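Local coordinates for protein probable oxidoreductase (Pseudomonas aeruginosa, PDB 4B7C) that probably catalyses NADP(H)-dependent oxidation or reduction as a member of the medium-chain dehydrogenase/reductase family, at residues Gln10-Arg16 with Val68-Met74; Pro17-Pro21 with Tyr253-Glu257; Gly39-Asn45 with Gln103-Glu109; Leu50-Arg55 with Thr319-Phe324. All blocks are in the same frame, centred on the assembly; numbering follows the deposited sequence.

Contact 1 (Gln10-Arg16 with Val68-Met74); sequences QYQLAQR and VGIGEVM
Val68 O is gripped by the guanidinium of Arg16: NH2 gives the main bond at 2.7 Å, while NH1 adds a weak one at 3.3 Å. The grip closes one end of a short pairing within the GroES-like N-terminal domain, in which the strand ending near Leu13 pairs with the type II turn Gly69 to Glu72 and the residue after it, Val73, whose backbone is bridged to Gln12. Three backbone bonds set the register: Met74 N to Tyr11 O, Leu13 N to Glu72 O, and Gly71 N to Leu13 O, the last at 2.7 Å and nearly straight (173°). Bends at chi2 and chi3 carry the arginine chain back to the turn, where Ile70 CD1 lies over one guanidinium face near its rim; NH2 is shared with Met58 O. The Leu13 side chain fills the inner side, CB 3.8 Å from Val68 CG1. Within the turn, Glu72 OE1 takes the N-H of Gly69, met from above the carboxylate plane. At the far end Val73 CG2 packs across the Gln10 amide, whose NE2 bonds Gln103 OE1.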
loop_
_atom_site.group_PDB
_atom_site.type_symbol
_atom_site.label_atom_id
_atom_site.label_comp_id
_atom_site.label_asym_id
_atom_site.label_seq_id
_atom_site.Cartn_x
_atom_site.Cartn_y
_atom_site.Cartn_z
ATOM N N GLN B 10 -38.483 0.291 -14.581
ATOM C CA GLN B 10 -37.286 0.595 -13.805
ATOM C C GLN B 10 -37.204 -0.240 -12.539
ATOM O O GLN B 10 -38.215 -0.495 -11.883
ATOM C CB GLN B 10 -37.278 2.052 -13.370
ATOM C CG GLN B 10 -37.512 3.081 -14.446
ATOM C CD GLN B 10 -37.490 4.478 -13.846
ATOM O OE1 GLN B 10 -38.160 4.738 -12.848
ATOM N NE2 GLN B 10 -36.675 5.365 -14.415
ATOM N N TYR B 11 -35.992 -0.644 -12.198
ATOM C CA TYR B 11 -35.718 -1.170 -10.872
ATOM C C TYR B 11 -35.124 -0.062 -10.025
ATOM O O TYR B 11 -34.047 0.459 -10.328
ATOM C CB TYR B 11 -34.788 -2.370 -10.903
ATOM C CG TYR B 11 -35.522 -3.662 -11.059
ATOM C CD1 TYR B 11 -36.272 -4.187 -10.008
ATOM C CD2 TYR B 11 -35.475 -4.370 -12.256
ATOM C CE1 TYR B 11 -36.951 -5.382 -10.145
ATOM C CE2 TYR B 11 -36.159 -5.557 -12.404
ATOM C CZ TYR B 11 -36.896 -6.061 -11.342
ATOM O OH TYR B 11 -37.573 -7.238 -11.494
ATOM N N GLN B 12 -35.854 0.306 -8.977
ATOM C CA GLN B 12 -35.394 1.319 -8.038
ATOM C C GLN B 12 -34.840 0.656 -6.790
ATOM O O GLN B 12 -35.252 -0.439 -6.427
ATOM C CB GLN B 12 -36.521 2.256 -7.644
ATOM C CG GLN B 12 -37.101 3.039 -8.802
ATOM C CD GLN B 12 -38.315 3.856 -8.406
ATOM O OE1 GLN B 12 -38.816 3.741 -7.288
ATOM N NE2 GLN B 12 -38.804 4.682 -9.330
ATOM N N LEU B 13 -33.882 1.321 -6.153
ATOM C CA LEU B 13 -33.373 0.865 -4.860
ATOM C C LEU B 13 -34.420 1.182 -3.797
ATOM O O LEU B 13 -34.746 2.346 -3.563
ATOM C CB LEU B 13 -32.038 1.522 -4.522
ATOM C CG LEU B 13 -31.359 1.057 -3.225
ATOM C CD1 LEU B 13 -30.936 -0.401 -3.338
ATOM C CD2 LEU B 13 -30.179 1.955 -2.883
ATOM N N ALA B 14 -34.939 0.134 -3.161
ATOM C CA ALA B 14 -36.084 0.257 -2.247
ATOM C C ALA B 14 -35.630 0.325 -0.789
ATOM O O ALA B 14 -36.149 1.108 -0.003
ATOM C CB ALA B 14 -37.039 -0.908 -2.438
ATOM N N GLN B 15 -34.671 -0.523 -0.437
ATOM C CA GLN B 15 -34.077 -0.494 0.903
ATOM C C GLN B 15 -32.637 -0.988 0.871
ATOM O O GLN B 15 -32.283 -1.869 0.075
ATOM C CB GLN B 15 -34.899 -1.328 1.902
ATOM C CG GLN B 15 -35.099 -2.782 1.506
ATOM C CD GLN B 15 -35.899 -3.594 2.540
ATOM O OE1 GLN B 15 -36.803 -3.084 3.227
ATOM N NE2 GLN B 15 -35.547 -4.869 2.666
ATOM N N ARG B 16 -31.821 -0.440 1.768
ATOM C CA ARG B 16 -30.415 -0.815 1.863
ATOM C C ARG B 16 -30.347 -2.223 2.428
ATOM O O ARG B 16 -30.886 -2.476 3.506
ATOM C CB ARG B 16 -29.635 0.164 2.760
ATOM C CG ARG B 16 -30.004 1.616 2.495
ATOM C CD ARG B 16 -28.843 2.570 2.436
ATOM N NE ARG B 16 -28.395 2.485 1.073
ATOM C CZ ARG B 16 -28.369 3.442 0.148
ATOM N NH1 ARG B 16 -28.756 4.697 0.366
ATOM N NH2 ARG B 16 -27.903 3.093 -1.037
ATOM N N VAL B 68 -26.219 4.804 -4.498
ATOM C CA VAL B 68 -27.534 4.954 -5.123
ATOM C C VAL B 68 -28.537 5.398 -4.057
ATOM O O VAL B 68 -28.588 4.829 -2.971
ATOM C CB VAL B 68 -27.992 3.640 -5.778
ATOM C CG1 VAL B 68 -29.439 3.758 -6.247
ATOM C CG2 VAL B 68 -27.057 3.276 -6.924
ATOM N N GLY B 69 -29.308 6.431 -4.357
ATOM C CA GLY B 69 -30.298 6.962 -3.411
ATOM C C GLY B 69 -31.496 6.047 -3.315
ATOM O O GLY B 69 -31.815 5.330 -4.267
ATOM N N ILE B 70 -32.152 6.050 -2.161
ATOM C CA ILE B 70 -33.407 5.317 -1.996
ATOM C C ILE B 70 -34.453 5.917 -2.925
ATOM O O ILE B 70 -34.611 7.135 -2.978
ATOM C CB ILE B 70 -33.929 5.372 -0.543
ATOM C CG1 ILE B 70 -32.933 4.679 0.396
ATOM C CG2 ILE B 70 -35.301 4.726 -0.431
ATOM C CD1 ILE B 70 -32.798 3.185 0.162
ATOM N N GLY B 71 -35.141 5.058 -3.668
ATOM C CA GLY B 71 -36.139 5.504 -4.648
ATOM C C GLY B 71 -35.562 5.875 -6.017
ATOM O O GLY B 71 -36.305 6.140 -6.956
ATOM N N GLU B 72 -34.240 5.887 -6.129
ATOM C CA GLU B 72 -33.567 6.158 -7.404
ATOM C C GLU B 72 -33.445 4.881 -8.222
ATOM O O GLU B 72 -33.312 3.786 -7.674
ATOM C CB GLU B 72 -32.153 6.710 -7.203
ATOM C CG GLU B 72 -32.060 8.196 -6.902
ATOM C CD GLU B 72 -30.621 8.689 -6.761
ATOM O OE1 GLU B 72 -29.657 7.885 -6.891
ATOM O OE2 GLU B 72 -30.462 9.902 -6.516
ATOM N N VAL B 73 -33.449 5.037 -9.542
ATOM C CA VAL B 73 -33.176 3.917 -10.434
ATOM C C VAL B 73 -31.804 3.346 -10.123
ATOM O O VAL B 73 -30.833 4.080 -9.997
ATOM C CB VAL B 73 -33.232 4.343 -11.910
ATOM C CG1 VAL B 73 -32.915 3.155 -12.817
ATOM C CG2 VAL B 73 -34.603 4.915 -12.221
ATOM N N MET B 74 -31.732 2.033 -9.994
ATOM C CA MET B 74 -30.482 1.377 -9.667
ATOM C C MET B 74 -29.406 1.664 -10.729
ATOM O O MET B 74 -29.675 1.641 -11.934
ATOM C CB MET B 74 -30.676 -0.132 -9.522
ATOM C CG MET B 74 -29.403 -0.901 -9.194
ATOM S SD MET B 74 -28.520 -0.319 -7.752
ATOM C CE MET B 74 -27.068 -1.351 -7.906
#

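Contact 2 (Pro17-Pro21 with Tyr253-Glu257); sequences PSGLP and YNNKE
Leu20 CD1 rests against the amide of Asn254, 3.4 Å from its CG and 3.5 Å from its ND2, the two side chains crossing at a slant. The OD1 end of the same amide lies 3.3 Å from Pro21 CD and 3.2 Å from Gly19 O. The last pair are both acceptors, so it is no hydrogen bond, and no hydrogen bond joins the two segments directly. Asn254 reaches in with CG anti to its carbonyl carbon (chi1 -68°), and its CB already points at the 17-21 loop. Further out, the folded chain of Lys256, bent at three torsions, lays its methylenes beside the glycine backbone, CD 3.9 Å from Gly19 N. Gly19 turns the loop with a positive phi (69°), and its bare CA lies beside the lysine chain. Both oxygens are met by Arg55 of helix 53-58, which is consistent with its holding them: NH2 bonds Gly19 O and NE makes a weak bond to Asn254 OD1. The contact thus spans the N-terminal domain and the Rossmann-type nucleotide-binding domain at the surface. Its chemistry implies a join mediated by a third residue, in which the guanidinium probably offsets the repulsion of two facing oxygens.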
loop_
_atom_site.group_PDB
_atom_site.type_symbol
_atom_site.label_atom_id
_atom_site.label_comp_id
_atom_site.label_asym_id
_atom_site.label_seq_id
_atom_site.Cartn_x
_atom_site.Cartn_y
_atom_site.Cartn_z
ATOM N N PRO B 17 -29.680 -3.143 1.711
ATOM C CA PRO B 17 -29.604 -4.517 2.182
ATOM C C PRO B 17 -28.653 -4.715 3.355
ATOM O O PRO B 17 -27.638 -4.015 3.475
ATOM C CB PRO B 17 -29.059 -5.274 0.971
ATOM C CG PRO B 17 -28.229 -4.272 0.247
ATOM C CD PRO B 17 -28.882 -2.940 0.491
ATOM N N SER B 18 -29.017 -5.660 4.213
ATOM C CA SER B 18 -28.127 -6.249 5.192
ATOM C C SER B 18 -27.638 -7.535 4.617
ATOM O O SER B 18 -28.438 -8.430 4.428
ATOM C CB SER B 18 -28.948 -6.607 6.441
ATOM O OG SER B 18 -28.691 -5.717 7.487
ATOM N N GLY B 19 -26.334 -7.653 4.403
ATOM C CA GLY B 19 -25.764 -8.835 3.802
ATOM C C GLY B 19 -26.138 -8.973 2.339
ATOM O O GLY B 19 -25.980 -8.019 1.563
ATOM N N LEU B 20 -26.648 -10.144 1.970
ATOM C CA LEU B 20 -26.985 -10.420 0.581
ATOM C C LEU B 20 -28.256 -9.648 0.209
ATOM O O LEU B 20 -29.180 -9.576 1.010
ATOM C CB LEU B 20 -27.208 -11.937 0.353
ATOM C CG LEU B 20 -26.746 -12.580 -0.948
ATOM C CD1 LEU B 20 -25.240 -12.499 -1.149
ATOM C CD2 LEU B 20 -27.237 -14.023 -1.040
ATOM N N PRO B 21 -28.302 -9.051 -1.000
ATOM C CA PRO B 21 -29.538 -8.389 -1.408
ATOM C C PRO B 21 -30.633 -9.408 -1.624
ATOM O O PRO B 21 -30.390 -10.518 -2.119
ATOM C CB PRO B 21 -29.177 -7.661 -2.718
ATOM C CG PRO B 21 -27.855 -8.182 -3.140
ATOM C CD PRO B 21 -27.231 -8.921 -2.002
ATOM N N TYR B 253 -17.998 -7.847 -0.049
ATOM C CA TYR B 253 -19.170 -7.019 -0.455
ATOM C C TYR B 253 -20.436 -7.340 0.374
ATOM O O TYR B 253 -21.107 -6.433 0.907
ATOM C CB TYR B 253 -19.493 -7.079 -1.974
ATOM C CG TYR B 253 -18.706 -6.104 -2.862
ATOM C CD1 TYR B 253 -18.750 -4.731 -2.641
ATOM C CD2 TYR B 253 -17.930 -6.560 -3.930
ATOM C CE1 TYR B 253 -18.028 -3.847 -3.433
ATOM C CE2 TYR B 253 -17.202 -5.685 -4.726
ATOM C CZ TYR B 253 -17.255 -4.331 -4.475
ATOM O OH TYR B 253 -16.521 -3.468 -5.260
ATOM N N ASN B 254 -20.745 -8.629 0.490
ATOM C CA ASN B 254 -21.939 -9.084 1.209
ATOM C C ASN B 254 -21.634 -9.511 2.641
ATOM O O ASN B 254 -22.454 -10.167 3.292
ATOM C CB ASN B 254 -22.589 -10.248 0.459
ATOM C CG ASN B 254 -23.181 -9.822 -0.865
ATOM O OD1 ASN B 254 -24.156 -9.070 -0.910
ATOM N ND2 ASN B 254 -22.597 -10.305 -1.951
ATOM N N ASN B 255 -20.464 -9.121 3.136
ATOM C CA ASN B 255 -20.032 -9.543 4.469
ATOM C C ASN B 255 -20.652 -8.628 5.513
ATOM O O ASN B 255 -20.694 -7.406 5.332
ATOM C CB ASN B 255 -18.503 -9.576 4.600
ATOM C CG ASN B 255 -18.022 -10.672 5.521
ATOM O OD1 ASN B 255 -17.136 -11.436 5.161
ATOM N ND2 ASN B 255 -18.605 -10.757 6.715
ATOM N N LYS B 256 -21.148 -9.228 6.592
ATOM C CA LYS B 256 -21.798 -8.477 7.657
ATOM C C LYS B 256 -20.844 -7.545 8.410
ATOM O O LYS B 256 -20.061 -7.980 9.256
ATOM C CB LYS B 256 -22.483 -9.427 8.647
ATOM C CG LYS B 256 -23.698 -10.158 8.092
ATOM C CD LYS B 256 -24.783 -9.193 7.628
ATOM C CE LYS B 256 -26.181 -9.762 7.832
ATOM N NZ LYS B 256 -26.664 -9.557 9.225
ATOM N N GLU B 257 -20.888 -6.270 8.027
ATOM C CA GLU B 257 -20.577 -5.137 8.914
ATOM C C GLU B 257 -19.111 -4.754 9.201
ATOM O O GLU B 257 -18.877 -3.800 9.944
ATOM C CB GLU B 257 -21.344 -5.298 10.245
ATOM C CG GLU B 257 -22.857 -5.141 10.112
ATOM C CD GLU B 257 -23.360 -3.785 10.589
ATOM O OE1 GLU B 257 -23.306 -3.527 11.811
ATOM O OE2 GLU B 257 -23.806 -2.975 9.747
#

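Contact 3 (Gly39-Asn45 with Gln103-Glu109); sequences GQILVKN and QDYFIGE
Asp104 O accepts two bonds of 2.9 Å, from Lys44 NZ and from Asn45 N, which reach it from opposite faces of its carbonyl plane. The ammonium also bonds Asn45 O in the carbonyl plane, a second partner that fixes the end of the lysine. Asn45 ND2 meets Gln103 O at 2.9 Å from well above that carbonyl plane (58°) and also bonds Leu100 O, whereas its buried OD1 has no partner in the model. Beyond this polar end run paired backbone bonds: Val43 with Phe106, then Ile41 with Gly108. On the face of Leu42, Lys44, Tyr105 and Ile107, Leu42 CD1 presses on Ile107 CG1 at a tight 3.4 Å. A bend at chi2 (67°) brings Lys44 CD to 3.4 Å from Tyr105 CE1. On the other face Ile41 CG1 meets the edge of the Phe106 ring, 4.2 Å from CE2. With strand directions 164° apart and hydrogen-bonded and non-hydrogen-bonded pairs in turn, this is a regular antiparallel ladder of the GroES-like domain's sheet.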
loop_
_atom_site.group_PDB
_atom_site.type_symbol
_atom_site.label_atom_id
_atom_site.label_comp_id
_atom_site.label_asym_id
_atom_site.label_seq_id
_atom_site.Cartn_x
_atom_site.Cartn_y
_atom_site.Cartn_z
ATOM N N GLY B 39 -29.463 19.333 -24.095
ATOM C CA GLY B 39 -28.234 18.781 -23.503
ATOM C C GLY B 39 -28.378 17.352 -23.016
ATOM O O GLY B 39 -27.463 16.787 -22.411
ATOM N N GLN B 40 -29.524 16.745 -23.309
ATOM C CA GLN B 40 -29.760 15.344 -22.949
ATOM C C GLN B 40 -29.899 14.442 -24.171
ATOM O O GLN B 40 -30.141 14.904 -25.289
ATOM C CB GLN B 40 -31.020 15.223 -22.085
ATOM C CG GLN B 40 -30.973 16.032 -20.789
ATOM C CD GLN B 40 -32.179 15.749 -19.897
ATOM O OE1 GLN B 40 -33.252 15.415 -20.387
ATOM N NE2 GLN B 40 -32.011 15.914 -18.591
ATOM N N ILE B 41 -29.775 13.143 -23.928
ATOM C CA ILE B 41 -30.093 12.126 -24.928
ATOM C C ILE B 41 -31.104 11.120 -24.380
ATOM O O ILE B 41 -31.257 10.956 -23.163
ATOM C CB ILE B 41 -28.849 11.389 -25.434
ATOM C CG1 ILE B 41 -28.198 10.558 -24.324
ATOM C CG2 ILE B 41 -27.859 12.388 -26.045
ATOM C CD1 ILE B 41 -27.056 9.700 -24.832
ATOM N N LEU B 42 -31.816 10.480 -25.304
ATOM C CA LEU B 42 -32.729 9.369 -25.000
ATOM C C LEU B 42 -32.144 8.114 -25.610
ATOM O O LEU B 42 -31.929 8.042 -26.834
ATOM C CB LEU B 42 -34.144 9.624 -25.541
ATOM C CG LEU B 42 -35.099 8.405 -25.647
ATOM C CD1 LEU B 42 -35.342 7.772 -24.287
ATOM C CD2 LEU B 42 -36.434 8.717 -26.316
ATOM N N VAL B 43 -31.897 7.124 -24.762
ATOM C CA VAL B 43 -31.262 5.875 -25.175
ATOM C C VAL B 43 -32.166 4.678 -24.885
ATOM O O VAL B 43 -32.739 4.564 -23.792
ATOM C CB VAL B 43 -29.923 5.630 -24.459
ATOM C CG1 VAL B 43 -29.393 4.242 -24.780
ATOM C CG2 VAL B 43 -28.887 6.688 -24.830
ATOM N N LYS B 44 -32.315 3.797 -25.879
ATOM C CA LYS B 44 -32.961 2.504 -25.665
ATOM C C LYS B 44 -31.912 1.546 -25.134
ATOM O O LYS B 44 -30.962 1.213 -25.834
ATOM C CB LYS B 44 -33.576 1.943 -26.951
ATOM C CG LYS B 44 -34.143 0.530 -26.796
ATOM C CD LYS B 44 -35.367 0.485 -25.884
ATOM C CE LYS B 44 -35.692 -0.921 -25.359
ATOM N NZ LYS B 44 -35.021 -1.261 -24.059
ATOM N N ASN B 45 -32.066 1.133 -23.880
ATOM C CA ASN B 45 -31.089 0.244 -23.262
ATOM C C ASN B 45 -31.198 -1.161 -23.853
ATOM O O ASN B 45 -32.289 -1.715 -23.950
ATOM C CB ASN B 45 -31.262 0.208 -21.739
ATOM C CG ASN B 45 -31.012 1.559 -21.081
ATOM O OD1 ASN B 45 -30.526 2.506 -21.717
ATOM N ND2 ASN B 45 -31.320 1.647 -19.781
ATOM N N GLN B 103 -33.026 -0.172 -16.264
ATOM C CA GLN B 103 -34.279 0.303 -16.831
ATOM C C GLN B 103 -34.321 0.078 -18.351
ATOM O O GLN B 103 -33.313 -0.272 -18.962
ATOM C CB GLN B 103 -34.479 1.789 -16.528
ATOM C CG GLN B 103 -33.345 2.669 -17.010
ATOM C CD GLN B 103 -33.472 4.105 -16.576
ATOM O OE1 GLN B 103 -34.559 4.583 -16.219
ATOM N NE2 GLN B 103 -32.343 4.817 -16.614
ATOM N N ASP B 104 -35.503 0.259 -18.932
ATOM C CA ASP B 104 -35.704 0.083 -20.386
ATOM C C ASP B 104 -35.047 1.209 -21.182
ATOM O O ASP B 104 -34.460 0.976 -22.240
ATOM C CB ASP B 104 -37.192 0.063 -20.752
ATOM C CG ASP B 104 -37.884 -1.238 -20.376
ATOM O OD1 ASP B 104 -37.332 -2.329 -20.633
ATOM O OD2 ASP B 104 -38.996 -1.150 -19.798
ATOM N N TYR B 105 -35.187 2.425 -20.661
ATOM C CA TYR B 105 -34.733 3.629 -21.354
ATOM C C TYR B 105 -33.955 4.536 -20.427
ATOM O O TYR B 105 -34.324 4.696 -19.260
ATOM C CB TYR B 105 -35.917 4.441 -21.877
ATOM C CG TYR B 105 -36.759 3.755 -22.916
ATOM C CD1 TYR B 105 -36.458 3.875 -24.272
ATOM C CD2 TYR B 105 -37.866 2.999 -22.551
ATOM C CE1 TYR B 105 -37.234 3.257 -25.233
ATOM C CE2 TYR B 105 -38.644 2.369 -23.504
ATOM C CZ TYR B 105 -38.330 2.513 -24.848
ATOM O OH TYR B 105 -39.090 1.890 -25.799
ATOM N N PHE B 106 -32.887 5.129 -20.957
ATOM C CA PHE B 106 -32.141 6.174 -20.258
ATOM C C PHE B 106 -32.443 7.520 -20.882
ATOM O O PHE B 106 -32.357 7.675 -22.105
ATOM C CB PHE B 106 -30.632 5.934 -20.303
ATOM C CG PHE B 106 -29.819 7.130 -19.868
ATOM C CD1 PHE B 106 -29.528 7.341 -18.526
ATOM C CD2 PHE B 106 -29.366 8.066 -20.807
ATOM C CE1 PHE B 106 -28.788 8.437 -18.121
ATOM C CE2 PHE B 106 -28.630 9.167 -20.405
ATOM C CZ PHE B 106 -28.342 9.359 -19.059
ATOM N N ILE B 107 -32.803 8.481 -20.041
ATOM C CA ILE B 107 -32.924 9.877 -20.439
ATOM C C ILE B 107 -32.089 10.731 -19.506
ATOM O O ILE B 107 -32.261 10.690 -18.296
ATOM C CB ILE B 107 -34.361 10.410 -20.393
ATOM C CG1 ILE B 107 -35.231 9.724 -21.447
ATOM C CG2 ILE B 107 -34.402 11.893 -20.682
ATOM C CD1 ILE B 107 -36.645 10.299 -21.502
ATOM N N GLY B 108 -31.170 11.494 -20.081
ATOM C CA GLY B 108 -30.332 12.383 -19.291
ATOM C C GLY B 108 -29.110 12.912 -20.014
ATOM O O GLY B 108 -28.894 12.639 -21.206
ATOM N N GLU B 109 -28.282 13.620 -19.256
ATOM C CA GLU B 109 -26.997 14.098 -19.730
ATOM C C GLU B 109 -26.051 12.924 -19.918
ATOM O O GLU B 109 -25.895 12.109 -19.018
ATOM C CB GLU B 109 -26.401 15.093 -18.734
ATOM C CG GLU B 109 -27.103 16.452 -18.742
ATOM C CD GLU B 109 -28.329 16.515 -17.837
ATOM O OE1 GLU B 109 -28.538 15.650 -16.960
ATOM O OE2 GLU B 109 -29.103 17.454 -18.016
#

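Contact 4 (Leu50-Arg55 with Thr319-Phe324); sequences LDPAMR and TLLKLF
Leu323 CD2 is pushed into the backbone at Asp51, 3.3 Å from both its N and its C, beside the mixed sheet of the GroES-like domain, where the bend that leads strand 41-49 into helix 53-58 is covered by residues 319-324, running on from helix 316-321. No hydrogen bond crosses; the contact is made by apolar packing. The tight part lies toward strand 331-335, where Leu332 touches Leu50, Thr319 and Leu323. There Leu50 CD2 meets Thr319 CG2 at 3.3 Å, closer than usual for two methyl groups, the side chains crossing at about a right angle. With OG1 anti to the carbonyl carbon (chi1 -56°), Thr319 bonds Thr315 OG1 and leaves CG2 toward Leu50. Nearby, Met54 SD touches Leu320 CD1 at 3.6 Å, and the sulfur also takes a weak bond from Asp51 N. The other side is looser, with Pro52 and Phe324 partly exposed: Pro52 CB stands 4.3 Å from Phe324 CE1, and Pro52 O lies near the plane of that ring, at its edge. Arg55, its NH1 bonded to Asn59 OD1, holds its guanidinium plane 88° from the ring, which excludes a flat stack. The touch is made instead by its first methylene, with Arg55 CB 3.7 Å from Phe324 CZ.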
loop_
_atom_site.group_PDB
_atom_site.type_symbol
_atom_site.label_atom_id
_atom_site.label_comp_id
_atom_site.label_asym_id
_atom_site.label_seq_id
_atom_site.Cartn_x
_atom_site.Cartn_y
_atom_site.Cartn_z
ATOM N N LEU B 50 -23.879 -6.435 -15.253
ATOM C CA LEU B 50 -24.048 -6.826 -13.863
ATOM C C LEU B 50 -22.655 -7.057 -13.276
ATOM O O LEU B 50 -21.917 -7.935 -13.745
ATOM C CB LEU B 50 -24.950 -8.056 -13.741
ATOM C CG LEU B 50 -26.467 -7.804 -13.730
ATOM C CD1 LEU B 50 -26.929 -6.852 -14.820
ATOM C CD2 LEU B 50 -27.201 -9.129 -13.867
ATOM N N ASP B 51 -22.333 -6.254 -12.251
ATOM C CA ASP B 51 -20.990 -6.167 -11.650
ATOM C C ASP B 51 -21.025 -6.262 -10.129
ATOM O O ASP B 51 -21.882 -5.647 -9.493
ATOM C CB ASP B 51 -20.308 -4.801 -11.908
ATOM C CG ASP B 51 -20.231 -4.426 -13.397
ATOM O OD1 ASP B 51 -19.721 -5.255 -14.179
ATOM O OD2 ASP B 51 -20.651 -3.297 -13.787
ATOM N N PRO B 52 -20.044 -6.963 -9.534
ATOM C CA PRO B 52 -19.976 -7.040 -8.057
ATOM C C PRO B 52 -19.951 -5.672 -7.382
ATOM O O PRO B 52 -20.455 -5.533 -6.258
ATOM C CB PRO B 52 -18.658 -7.788 -7.807
ATOM C CG PRO B 52 -18.448 -8.596 -9.044
ATOM C CD PRO B 52 -18.951 -7.724 -10.160
ATOM N N ALA B 53 -19.364 -4.679 -8.056
ATOM C CA ALA B 53 -19.328 -3.300 -7.541
ATOM C C ALA B 53 -20.720 -2.762 -7.223
ATOM O O ALA B 53 -20.865 -1.835 -6.421
ATOM C CB ALA B 53 -18.604 -2.371 -8.507
ATOM N N MET B 54 -21.740 -3.355 -7.837
ATOM C CA MET B 54 -23.140 -2.968 -7.567
ATOM C C MET B 54 -23.523 -3.092 -6.088
ATOM O O MET B 54 -24.346 -2.332 -5.564
ATOM C CB MET B 54 -24.108 -3.820 -8.384
ATOM C CG MET B 54 -24.244 -3.366 -9.819
ATOM S SD MET B 54 -25.219 -4.463 -10.821
ATOM C CE MET B 54 -26.027 -3.367 -11.996
ATOM N N ARG B 55 -22.904 -4.052 -5.418
ATOM C CA ARG B 55 -23.131 -4.243 -3.981
ATOM C C ARG B 55 -22.667 -3.007 -3.169
ATOM O O ARG B 55 -23.380 -2.494 -2.279
ATOM C CB ARG B 55 -22.465 -5.556 -3.540
ATOM C CG ARG B 55 -23.065 -6.181 -2.275
ATOM C CD ARG B 55 -24.536 -6.139 -2.080
ATOM N NE ARG B 55 -24.873 -6.240 -0.662
ATOM C CZ ARG B 55 -24.941 -5.243 0.222
ATOM N NH1 ARG B 55 -24.703 -3.983 -0.122
ATOM N NH2 ARG B 55 -25.260 -5.527 1.485
ATOM N N THR B 319 -30.921 -12.441 -11.122
ATOM C CA THR B 319 -29.715 -12.545 -11.938
ATOM C C THR B 319 -28.530 -11.921 -11.228
ATOM O O THR B 319 -27.429 -12.444 -11.284
ATOM C CB THR B 319 -29.903 -11.896 -13.325
ATOM O OG1 THR B 319 -31.039 -12.476 -13.991
ATOM C CG2 THR B 319 -28.648 -12.094 -14.162
ATOM N N LEU B 320 -28.782 -10.828 -10.523
ATOM C CA LEU B 320 -27.751 -10.182 -9.701
ATOM C C LEU B 320 -27.116 -11.108 -8.648
ATOM O O LEU B 320 -25.913 -11.031 -8.403
ATOM C CB LEU B 320 -28.319 -8.934 -9.010
ATOM C CG LEU B 320 -27.271 -8.038 -8.313
ATOM C CD1 LEU B 320 -26.153 -7.614 -9.259
ATOM C CD2 LEU B 320 -27.871 -6.806 -7.654
ATOM N N LEU B 321 -27.931 -11.962 -8.026
ATOM C CA LEU B 321 -27.451 -12.928 -7.017
ATOM C C LEU B 321 -26.484 -13.944 -7.587
ATOM O O LEU B 321 -25.557 -14.371 -6.894
ATOM C CB LEU B 321 -28.610 -13.672 -6.361
ATOM C CG LEU B 321 -29.470 -12.740 -5.500
ATOM C CD1 LEU B 321 -30.502 -13.496 -4.685
ATOM C CD2 LEU B 321 -28.623 -11.864 -4.585
ATOM N N LYS B 322 -26.674 -14.286 -8.861
ATOM C CA LYS B 322 -25.806 -15.229 -9.566
ATOM C C LYS B 322 -24.362 -14.754 -9.583
ATOM O O LYS B 322 -23.424 -15.547 -9.729
ATOM C CB LYS B 322 -26.325 -15.418 -10.999
ATOM C CG LYS B 322 -25.544 -16.377 -11.879
ATOM C CD LYS B 322 -26.178 -16.510 -13.266
ATOM C CE LYS B 322 -25.533 -17.602 -14.105
ATOM N NZ LYS B 322 -26.077 -17.565 -15.501
ATOM N N LEU B 323 -24.192 -13.444 -9.459
ATOM C CA LEU B 323 -22.882 -12.817 -9.424
ATOM C C LEU B 323 -22.084 -13.252 -8.193
ATOM O O LEU B 323 -20.860 -13.379 -8.247
ATOM C CB LEU B 323 -23.056 -11.298 -9.415
ATOM C CG LEU B 323 -22.047 -10.479 -10.227
ATOM C CD1 LEU B 323 -21.564 -11.176 -11.488
ATOM C CD2 LEU B 323 -22.669 -9.135 -10.577
ATOM N N PHE B 324 -22.784 -13.503 -7.093
ATOM C CA PHE B 324 -22.132 -13.886 -5.834
ATOM C C PHE B 324 -22.245 -15.359 -5.484
ATOM O O PHE B 324 -22.061 -15.736 -4.329
ATOM C CB PHE B 324 -22.684 -13.080 -4.673
ATOM C CG PHE B 324 -22.650 -11.596 -4.891
ATOM C CD1 PHE B 324 -21.455 -10.886 -4.796
ATOM C CD2 PHE B 324 -23.812 -10.908 -5.176
ATOM C CE1 PHE B 324 -21.434 -9.513 -4.990
ATOM C CE2 PHE B 324 -23.797 -9.540 -5.372
ATOM C CZ PHE B 324 -22.607 -8.840 -5.285
#

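How the contacts relate
Contact 2 is a surface join, whereas contacts 1, 3 and 4 are partly buried, contact 4 with its centre about 10 Å from the chain's centre and so the innermost. Contacts 1 and 3 both belong to the GroES-like domain and rely on backbone bonding, a lone bridge in one and a full antiparallel ladder in the other; they also touch where Val73 CG1 lies 3.9 Å from Gln103 CD. Contacts 2 and 4 have no direct hydrogen bonds, but contact 4 is apolar whereas contact 2 sets polar groups together. Arg55 ties these two, and Asn254 ND2 sits 3.1 Å from Phe324 CD1. Contact 1 runs directly into contact 2 along the chain and touches contact 4 through Met74 CE and Met54 O.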